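PDB 2VPZ: hypothetical membrane spanning protein from Thermus thermophilus, which probably serves as the quinone-binding membrane anchor subunit of a polysulfide reductase, passing electrons from quinol to its partner subunits. Local coordinates for residues L163-R177 against T220-L232. Residues are numbered along the deposited sequence; the frame is centred on the assembly and turned at random.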
ATOM      1  N   LEU C 163     -40.106  29.382  25.364  1.00 53.34           N
ATOM      2  CA  LEU C 163     -40.350  29.456  26.824  1.00 55.48           C
ATOM      3  C   LEU C 163     -40.925  30.869  27.176  1.00 56.86           C
ATOM      4  O   LEU C 163     -41.955  30.991  27.871  1.00 56.53           O
ATOM      5  CB  LEU C 163     -39.040  29.177  27.620  1.00 53.72           C
ATOM      6  CG  LEU C 163     -39.001  28.803  29.112  1.00 53.95           C
ATOM      7  CD1 LEU C 163     -38.290  29.892  29.926  1.00 54.05           C
ATOM      8  CD2 LEU C 163     -40.421  28.555  29.659  1.00 53.06           C
ATOM      9  N   ALA C 164     -40.259  31.913  26.668  1.00 57.80           N
ATOM     10  CA  ALA C 164     -40.660  33.315  26.849  1.00 58.44           C
ATOM     11  C   ALA C 164     -42.113  33.542  26.409  1.00 59.36           C
ATOM     12  O   ALA C 164     -42.853  34.285  27.063  1.00 60.19           O
ATOM     13  CB  ALA C 164     -39.708  34.263  26.044  1.00 59.44           C
ATOM     14  N   ALA C 165     -42.522  32.903  25.309  1.00 59.16           N
ATOM     15  CA  ALA C 165     -43.891  33.012  24.775  1.00 58.79           C
ATOM     16  C   ALA C 165     -44.951  32.236  25.587  1.00 59.70           C
ATOM     17  O   ALA C 165     -46.138  32.571  25.545  1.00 60.80           O
ATOM     18  CB  ALA C 165     -43.940  32.570  23.294  1.00 57.18           C
ATOM     19  N   LEU C 166     -44.538  31.193  26.312  1.00 59.82           N
ATOM     20  CA  LEU C 166     -45.463  30.425  27.153  1.00 60.25           C
ATOM     21  C   LEU C 166     -45.733  31.295  28.434  1.00 60.14           C
ATOM     22  O   LEU C 166     -46.863  31.336  28.946  1.00 60.17           O
ATOM     23  CB  LEU C 166     -44.906  29.008  27.471  1.00 59.48           C
ATOM     24  CG  LEU C 166     -44.906  27.988  26.294  1.00 59.31           C
ATOM     25  CD1 LEU C 166     -44.234  26.656  26.699  1.00 59.71           C
ATOM     26  CD2 LEU C 166     -46.347  27.739  25.817  1.00 58.97           C
ATOM     27  N   LEU C 167     -44.698  32.013  28.881  1.00 60.67           N
ATOM     28  CA  LEU C 167     -44.744  32.942  30.016  1.00 61.68           C
ATOM     29  C   LEU C 167     -45.456  34.276  29.574  1.00 62.65           C
ATOM     30  O   LEU C 167     -45.464  35.282  30.294  1.00 62.90           O
ATOM     31  CB  LEU C 167     -43.318  33.212  30.575  1.00 60.93           C
ATOM     32  CG  LEU C 167     -42.462  31.977  30.950  1.00 60.85           C
ATOM     33  CD1 LEU C 167     -41.174  32.392  31.685  1.00 60.44           C
ATOM     34  CD2 LEU C 167     -43.276  31.006  31.825  1.00 60.98           C
ATOM     35  N   LYS C 168     -46.051  34.244  28.377  1.00 63.91           N
ATOM     36  CA  LYS C 168     -46.801  35.356  27.769  1.00 64.14           C
ATOM     37  C   LYS C 168     -46.095  36.703  27.462  1.00 63.77           C
ATOM     38  O   LYS C 168     -46.754  37.746  27.373  1.00 64.81           O
ATOM     39  CB  LYS C 168     -48.124  35.589  28.545  1.00 65.23           C
ATOM     40  CG  LYS C 168     -49.174  34.434  28.495  1.00 66.94           C
ATOM     41  CD  LYS C 168     -49.755  34.146  27.089  1.00 67.90           C
ATOM     42  CE  LYS C 168     -50.549  32.824  27.064  1.00 68.50           C
ATOM     43  NZ  LYS C 168     -50.573  32.164  25.717  1.00 68.99           N
ATOM     44  N   SER C 169     -44.766  36.700  27.324  1.00 62.78           N
ATOM     45  CA  SER C 169     -44.046  37.932  26.960  1.00 62.48           C
ATOM     46  C   SER C 169     -44.476  38.196  25.485  1.00 62.94           C
ATOM     47  O   SER C 169     -44.338  37.307  24.624  1.00 62.04           O
ATOM     48  CB  SER C 169     -42.510  37.766  27.100  1.00 61.77           C
ATOM     49  OG  SER C 169     -42.135  37.501  28.435  1.00 60.89           O
ATOM     50  N   PRO C 170     -45.025  39.420  25.174  1.00 64.05           N
ATOM     51  CA  PRO C 170     -45.485  39.862  23.838  1.00 64.11           C
ATOM     52  C   PRO C 170     -44.478  39.886  22.629  1.00 64.12           C
ATOM     53  O   PRO C 170     -44.860  39.590  21.477  1.00 63.92           O
ATOM     54  CB  PRO C 170     -46.145  41.231  24.101  1.00 64.93           C
ATOM     55  CG  PRO C 170     -46.192  41.398  25.631  1.00 64.17           C
ATOM     56  CD  PRO C 170     -45.030  40.548  26.121  1.00 64.32           C
ATOM     57  N   TRP C 171     -43.236  40.273  22.925  1.00 63.57           N
ATOM     58  CA  TRP C 171     -42.055  40.350  22.011  1.00 63.13           C
ATOM     59  C   TRP C 171     -41.344  38.955  22.050  1.00 63.68           C
ATOM     60  O   TRP C 171     -40.695  38.659  22.980  1.00 64.94           O
ATOM     61  CB  TRP C 171     -41.030  41.341  22.548  1.00 62.41           C
ATOM     62  CG  TRP C 171     -40.669  41.018  24.025  1.00 61.87           C
ATOM     63  CD1 TRP C 171     -41.192  41.614  25.139  1.00 62.33           C
ATOM     64  CD2 TRP C 171     -39.802  39.947  24.529  1.00 62.03           C
ATOM     65  NE1 TRP C 171     -40.724  40.989  26.274  1.00 63.10           N
ATOM     66  CE2 TRP C 171     -39.879  39.967  25.927  1.00 62.56           C
ATOM     67  CE3 TRP C 171     -38.982  38.963  23.915  1.00 61.79           C
ATOM     68  CZ2 TRP C 171     -39.164  39.040  26.741  1.00 62.59           C
ATOM     69  CZ3 TRP C 171     -38.287  38.037  24.702  1.00 61.85           C
ATOM     70  CH2 TRP C 171     -38.385  38.086  26.107  1.00 62.17           C
ATOM     71  N   ALA C 172     -41.475  38.102  21.052  1.00 62.20           N
ATOM     72  CA  ALA C 172     -40.849  36.771  21.084  1.00 61.59           C
ATOM     73  C   ALA C 172     -41.646  35.828  20.158  1.00 60.57           C
ATOM     74  O   ALA C 172     -41.031  34.997  19.474  1.00 61.16           O
ATOM     75  CB  ALA C 172     -40.805  36.190  22.558  1.00 59.67           C
ATOM     76  N   LEU C 173     -42.969  35.957  20.106  1.00 59.11           N
ATOM     77  CA  LEU C 173     -43.766  35.096  19.179  1.00 58.70           C
ATOM     78  C   LEU C 173     -43.507  35.413  17.698  1.00 58.88           C
ATOM     79  O   LEU C 173     -43.894  34.613  16.832  1.00 58.75           O
ATOM     80  CB  LEU C 173     -45.326  35.074  19.405  1.00 57.89           C
ATOM     81  CG  LEU C 173     -46.069  34.260  18.296  1.00 57.10           C
ATOM     82  CD1 LEU C 173     -45.908  32.732  18.503  1.00 56.21           C
ATOM     83  CD2 LEU C 173     -47.556  34.645  18.230  1.00 56.76           C
ATOM     84  N   PHE C 174     -42.907  36.563  17.390  1.00 58.39           N
ATOM     85  CA  PHE C 174     -42.537  36.869  15.984  1.00 57.34           C
ATOM     86  C   PHE C 174     -41.061  36.366  15.818  1.00 56.10           C
ATOM     87  O   PHE C 174     -40.779  35.592  14.887  1.00 56.19           O
ATOM     88  CB  PHE C 174     -42.730  38.378  15.624  1.00 56.23           C
ATOM     89  CG  PHE C 174     -42.080  38.814  14.311  1.00 55.10           C
ATOM     90  CD1 PHE C 174     -42.431  38.241  13.079  1.00 54.30           C
ATOM     91  CD2 PHE C 174     -41.074  39.784  14.332  1.00 55.33           C
ATOM     92  CE1 PHE C 174     -41.773  38.628  11.883  1.00 54.55           C
ATOM     93  CE2 PHE C 174     -40.410  40.181  13.163  1.00 55.06           C
ATOM     94  CZ  PHE C 174     -40.758  39.601  11.934  1.00 54.34           C
ATOM     95  N   PRO C 175     -40.118  36.756  16.721  1.00 55.45           N
ATOM     96  CA  PRO C 175     -38.741  36.239  16.558  1.00 55.04           C
ATOM     97  C   PRO C 175     -38.746  34.673  16.637  1.00 54.93           C
ATOM     98  O   PRO C 175     -37.973  34.017  15.941  1.00 55.39           O
ATOM     99  CB  PRO C 175     -37.934  36.886  17.697  1.00 54.65           C
ATOM    100  CG  PRO C 175     -38.974  37.463  18.656  1.00 54.92           C
ATOM    101  CD  PRO C 175     -40.198  37.748  17.796  1.00 55.19           C
ATOM    102  N   LEU C 176     -39.620  34.093  17.462  1.00 54.32           N
ATOM    103  CA  LEU C 176     -39.710  32.624  17.560  1.00 54.32           C
ATOM    104  C   LEU C 176     -40.053  31.987  16.187  1.00 54.67           C
ATOM    105  O   LEU C 176     -39.515  30.939  15.853  1.00 54.93           O
ATOM    106  CB  LEU C 176     -40.732  32.145  18.640  1.00 53.96           C
ATOM    107  CG  LEU C 176     -41.146  30.645  18.662  1.00 54.24           C
ATOM    108  CD1 LEU C 176     -40.002  29.758  19.220  1.00 53.96           C
ATOM    109  CD2 LEU C 176     -42.440  30.445  19.493  1.00 53.68           C
ATOM    110  N   ARG C 177     -40.904  32.623  15.380  1.00 55.52           N
ATOM    111  CA  ARG C 177     -41.286  32.093  14.049  1.00 55.89           C
ATOM    112  C   ARG C 177     -40.185  32.260  12.953  1.00 55.13           C
ATOM    113  O   ARG C 177     -40.054  31.414  12.046  1.00 54.64           O
ATOM    114  CB  ARG C 177     -42.617  32.698  13.577  1.00 57.42           C
ATOM    115  CG  ARG C 177     -43.826  32.436  14.490  1.00 60.68           C
ATOM    116  CD  ARG C 177     -45.154  32.893  13.861  1.00 62.46           C
ATOM    117  NE  ARG C 177     -46.293  32.071  14.275  1.00 64.16           N
ATOM    118  CZ  ARG C 177     -47.421  32.522  14.808  1.00 64.52           C
ATOM    119  NH1 ARG C 177     -47.586  33.819  15.007  1.00 64.53           N
ATOM    120  NH2 ARG C 177     -48.380  31.669  15.152  1.00 65.31           N
ATOM    121  N   THR C 220     -45.492  25.631  14.504  1.00 66.60           N
ATOM    122  CA  THR C 220     -45.093  26.908  15.105  1.00 67.86           C
ATOM    123  C   THR C 220     -45.697  28.095  14.252  1.00 69.64           C
ATOM    124  O   THR C 220     -45.751  29.230  14.738  1.00 69.40           O
ATOM    125  CB  THR C 220     -43.498  27.045  15.202  1.00 67.05           C
ATOM    126  OG1 THR C 220     -42.903  25.867  15.736  1.00 65.70           O
ATOM    127  CG2 THR C 220     -43.105  28.271  16.083  1.00 66.22           C
ATOM    128  N   PHE C 221     -46.184  27.825  13.033  1.00 71.76           N
ATOM    129  CA  PHE C 221     -46.788  28.817  12.094  1.00 74.83           C
ATOM    130  C   PHE C 221     -48.327  28.784  11.897  1.00 78.20           C
ATOM    131  O   PHE C 221     -48.868  29.538  11.075  1.00 78.45           O
ATOM    132  CB  PHE C 221     -46.107  28.687  10.706  1.00 72.74           C
ATOM    133  CG  PHE C 221     -44.620  28.584  10.741  1.00 71.47           C
ATOM    134  CD1 PHE C 221     -43.961  27.418  10.308  1.00 70.43           C
ATOM    135  CD2 PHE C 221     -43.869  29.642  11.231  1.00 70.93           C
ATOM    136  CE1 PHE C 221     -42.568  27.326  10.377  1.00 69.89           C
ATOM    137  CE2 PHE C 221     -42.484  29.568  11.326  1.00 70.35           C
ATOM    138  CZ  PHE C 221     -41.822  28.397  10.892  1.00 70.44           C
ATOM    139  N   TRP C 222     -48.979  27.921  12.674  1.00 81.94           N
ATOM    140  CA  TRP C 222     -50.443  27.614  12.732  1.00 86.24           C
ATOM    141  C   TRP C 222     -51.301  28.298  13.836  1.00 88.23           C
ATOM    142  O   TRP C 222     -51.542  29.518  13.790  1.00 89.31           O
ATOM    143  CB  TRP C 222     -50.659  26.093  12.851  1.00 88.04           C
ATOM    144  CG  TRP C 222     -52.125  25.698  12.949  1.00 90.32           C
ATOM    145  CD1 TRP C 222     -53.206  26.455  12.568  1.00 90.99           C
ATOM    146  CD2 TRP C 222     -52.674  24.446  13.424  1.00 91.49           C
ATOM    147  NE1 TRP C 222     -54.368  25.760  12.766  1.00 91.71           N
ATOM    148  CE2 TRP C 222     -54.080  24.530  13.288  1.00 92.09           C
ATOM    149  CE3 TRP C 222     -52.116  23.261  13.950  1.00 92.42           C
ATOM    150  CZ2 TRP C 222     -54.950  23.466  13.653  1.00 93.13           C
ATOM    151  CZ3 TRP C 222     -52.978  22.189  14.317  1.00 92.91           C
ATOM    152  CH2 TRP C 222     -54.380  22.310  14.161  1.00 93.28           C
ATOM    153  N   GLN C 223     -51.780  27.513  14.808  1.00 89.99           N
ATOM    154  CA  GLN C 223     -52.601  27.996  15.948  1.00 91.65           C
ATOM    155  C   GLN C 223     -51.682  28.638  17.042  1.00 92.13           C
ATOM    156  O   GLN C 223     -50.662  28.054  17.442  1.00 92.42           O
ATOM    157  CB  GLN C 223     -53.508  26.852  16.559  1.00 92.49           C
ATOM    158  CG  GLN C 223     -54.621  27.279  17.622  1.00 94.01           C
ATOM    159  CD  GLN C 223     -56.051  27.487  17.052  1.00 95.05           C
ATOM    160  OE1 GLN C 223     -56.303  27.296  15.861  1.00 95.58           O
ATOM    161  NE2 GLN C 223     -56.995  27.872  17.929  1.00 95.61           N
ATOM    162  N   GLU C 224     -52.051  29.859  17.441  1.00 92.65           N
ATOM    163  CA  GLU C 224     -51.389  30.707  18.458  1.00 93.13           C
ATOM    164  C   GLU C 224     -50.852  29.944  19.702  1.00 92.45           C
ATOM    165  O   GLU C 224     -49.647  29.960  19.933  1.00 92.76           O
ATOM    166  CB  GLU C 224     -52.319  31.872  18.909  1.00 94.84           C
ATOM    167  CG  GLU C 224     -51.672  33.033  19.734  1.00 96.82           C
ATOM    168  CD  GLU C 224     -50.801  33.969  18.882  1.00 97.98           C
ATOM    169  OE1 GLU C 224     -50.203  33.490  17.898  1.00 99.08           O
ATOM    170  OE2 GLU C 224     -50.708  35.181  19.215  1.00 97.80           O
ATOM    171  N   ARG C 225     -51.681  29.259  20.495  1.00 91.72           N
ATOM    172  CA  ARG C 225     -51.119  28.565  21.661  1.00 91.11           C
ATOM    173  C   ARG C 225     -50.576  27.098  21.524  1.00 89.68           C
ATOM    174  O   ARG C 225     -50.303  26.428  22.531  1.00 89.95           O
ATOM    175  CB  ARG C 225     -52.019  28.727  22.939  1.00 92.52           C
ATOM    176  CG  ARG C 225     -51.206  29.102  24.226  1.00 94.42           C
ATOM    177  CD  ARG C 225     -51.633  28.286  25.477  1.00 95.41           C
ATOM    178  NE  ARG C 225     -50.567  27.588  26.219  1.00 95.74           N
ATOM    179  CZ  ARG C 225     -50.743  26.955  27.382  1.00 95.80           C
ATOM    180  NH1 ARG C 225     -51.943  26.935  27.935  1.00 95.70           N
ATOM    181  NH2 ARG C 225     -49.736  26.325  27.992  1.00 95.64           N
ATOM    182  N   LEU C 226     -50.419  26.601  20.283  1.00 87.59           N
ATOM    183  CA  LEU C 226     -49.770  25.274  19.984  1.00 85.30           C
ATOM    184  C   LEU C 226     -48.339  25.631  19.563  1.00 83.30           C
ATOM    185  O   LEU C 226     -47.379  24.880  19.782  1.00 83.25           O
ATOM    186  CB  LEU C 226     -50.354  24.472  18.791  1.00 86.00           C
ATOM    187  CG  LEU C 226     -51.790  24.003  18.553  1.00 86.37           C
ATOM    188  CD1 LEU C 226     -51.938  23.397  17.136  1.00 85.97           C
ATOM    189  CD2 LEU C 226     -52.233  22.995  19.646  1.00 86.73           C
ATOM    190  N   ALA C 227     -48.229  26.780  18.895  1.00 80.54           N
ATOM    191  CA  ALA C 227     -46.973  27.317  18.364  1.00 77.95           C
ATOM    192  C   ALA C 227     -45.723  27.191  19.305  1.00 75.88           C
ATOM    193  O   ALA C 227     -44.670  26.811  18.780  1.00 76.18           O
ATOM    194  CB  ALA C 227     -47.179  28.745  17.819  1.00 78.19           C
ATOM    195  N   PRO C 228     -45.779  27.599  20.622  1.00 73.64           N
ATOM    196  CA  PRO C 228     -44.566  27.402  21.440  1.00 71.72           C
ATOM    197  C   PRO C 228     -44.255  25.924  21.835  1.00 70.59           C
ATOM    198  O   PRO C 228     -43.088  25.542  22.022  1.00 70.89           O
ATOM    199  CB  PRO C 228     -44.804  28.232  22.700  1.00 71.61           C
ATOM    200  CG  PRO C 228     -45.651  29.349  22.249  1.00 72.17           C
ATOM    201  CD  PRO C 228     -46.593  28.690  21.182  1.00 73.30           C
ATOM    202  N   TRP C 229     -45.289  25.108  22.034  1.00 68.27           N
ATOM    203  CA  TRP C 229     -45.062  23.706  22.399  1.00 66.29           C
ATOM    204  C   TRP C 229     -44.387  22.988  21.242  1.00 65.15           C
ATOM    205  O   TRP C 229     -43.329  22.377  21.408  1.00 64.24           O
ATOM    206  CB  TRP C 229     -46.357  22.999  22.835  1.00 65.49           C
ATOM    207  CG  TRP C 229     -46.793  23.441  24.214  1.00 65.48           C
ATOM    208  CD1 TRP C 229     -47.847  24.272  24.529  1.00 65.25           C
ATOM    209  CD2 TRP C 229     -46.119  23.173  25.462  1.00 65.08           C
ATOM    210  NE1 TRP C 229     -47.851  24.530  25.880  1.00 64.72           N
ATOM    211  CE2 TRP C 229     -46.809  23.874  26.477  1.00 64.64           C
ATOM    212  CE3 TRP C 229     -44.989  22.414  25.819  1.00 65.12           C
ATOM    213  CZ2 TRP C 229     -46.411  23.831  27.842  1.00 65.12           C
ATOM    214  CZ3 TRP C 229     -44.583  22.366  27.179  1.00 65.16           C
ATOM    215  CH2 TRP C 229     -45.301  23.077  28.166  1.00 64.55           C
ATOM    216  N   ALA C 230     -44.990  23.093  20.067  1.00 63.71           N
ATOM    217  CA  ALA C 230     -44.477  22.491  18.842  1.00 62.88           C
ATOM    218  C   ALA C 230     -43.020  22.913  18.529  1.00 62.17           C
ATOM    219  O   ALA C 230     -42.198  22.069  18.161  1.00 62.17           O
ATOM    220  CB  ALA C 230     -45.413  22.826  17.632  1.00 62.76           C
ATOM    221  N   GLY C 231     -42.710  24.201  18.689  1.00 62.20           N
ATOM    222  CA  GLY C 231     -41.374  24.736  18.472  1.00 61.19           C
ATOM    223  C   GLY C 231     -40.346  24.246  19.480  1.00 60.88           C
ATOM    224  O   GLY C 231     -39.181  23.989  19.131  1.00 61.37           O
ATOM    225  N   LEU C 232     -40.770  24.106  20.744  1.00 60.50           N
ATOM    226  CA  LEU C 232     -39.949  23.585  21.878  1.00 59.32           C
ATOM    227  C   LEU C 232     -39.603  22.096  21.664  1.00 59.03           C
ATOM    228  O   LEU C 232     -38.437  21.692  21.774  1.00 59.26           O
ATOM    229  CB  LEU C 232     -40.650  23.735  23.245  1.00 58.98           C
ATOM    230  CG  LEU C 232     -40.496  25.004  24.112  1.00 58.75           C
ATOM    231  CD1 LEU C 232     -41.820  25.359  24.824  1.00 58.76           C
ATOM    232  CD2 LEU C 232     -39.349  24.832  25.135  1.00 58.11           C
TER
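Arg177 reaches out of helix 175-189 to bond the backbone of the turn that precedes helix 227-245: its NE donates to the carbonyl O of Thr220 at 2.9 Å, with an N-H...O angle of 153°. The acceptor lies near the guanidinium edge, 18° out of its plane, and the donor sits in the carbonyl plane. With its chain bent at chi3 (149°), Arg177 crosses Glu224 at about a right angle, and Glu224 OE1 forms only a long salt bridge with Arg177 NH2, at 3.8 Å. Leu173 CD1 rests over the centre of one guanidinium face, which, with the NE bond, would be expected to restrict rotation of the group. Beside the arginine, the Phe221 ring turns its edge to the Arg177 carbonyl. Both segments span ends of membrane helices and the turns between them in a polytopic bundle, consistent with an NrfD-like anchor subunit: 163-177 links helix 148-166 to helix 175-189, and 220-232 leads into helix 227-245. Helix 148-166 ends in a Schellman motif with Lys168, at positive phi, as its C' residue. Within this last turn, Leu166 packs against the start of helix 227-245. Leu166 CD1 makes a CH-pi contact over the six-membered ring of Trp229, 3.8 Å from the centroid, while Leu166 CD2 packs 3.5 Å from Pro228 CB. Deeper in, Leu176 crosses Thr220 at about a right angle, Leu176 CG to Thr220 CG2 4.0 Å, and also touches Val158 and Leu161 of helix 148-166.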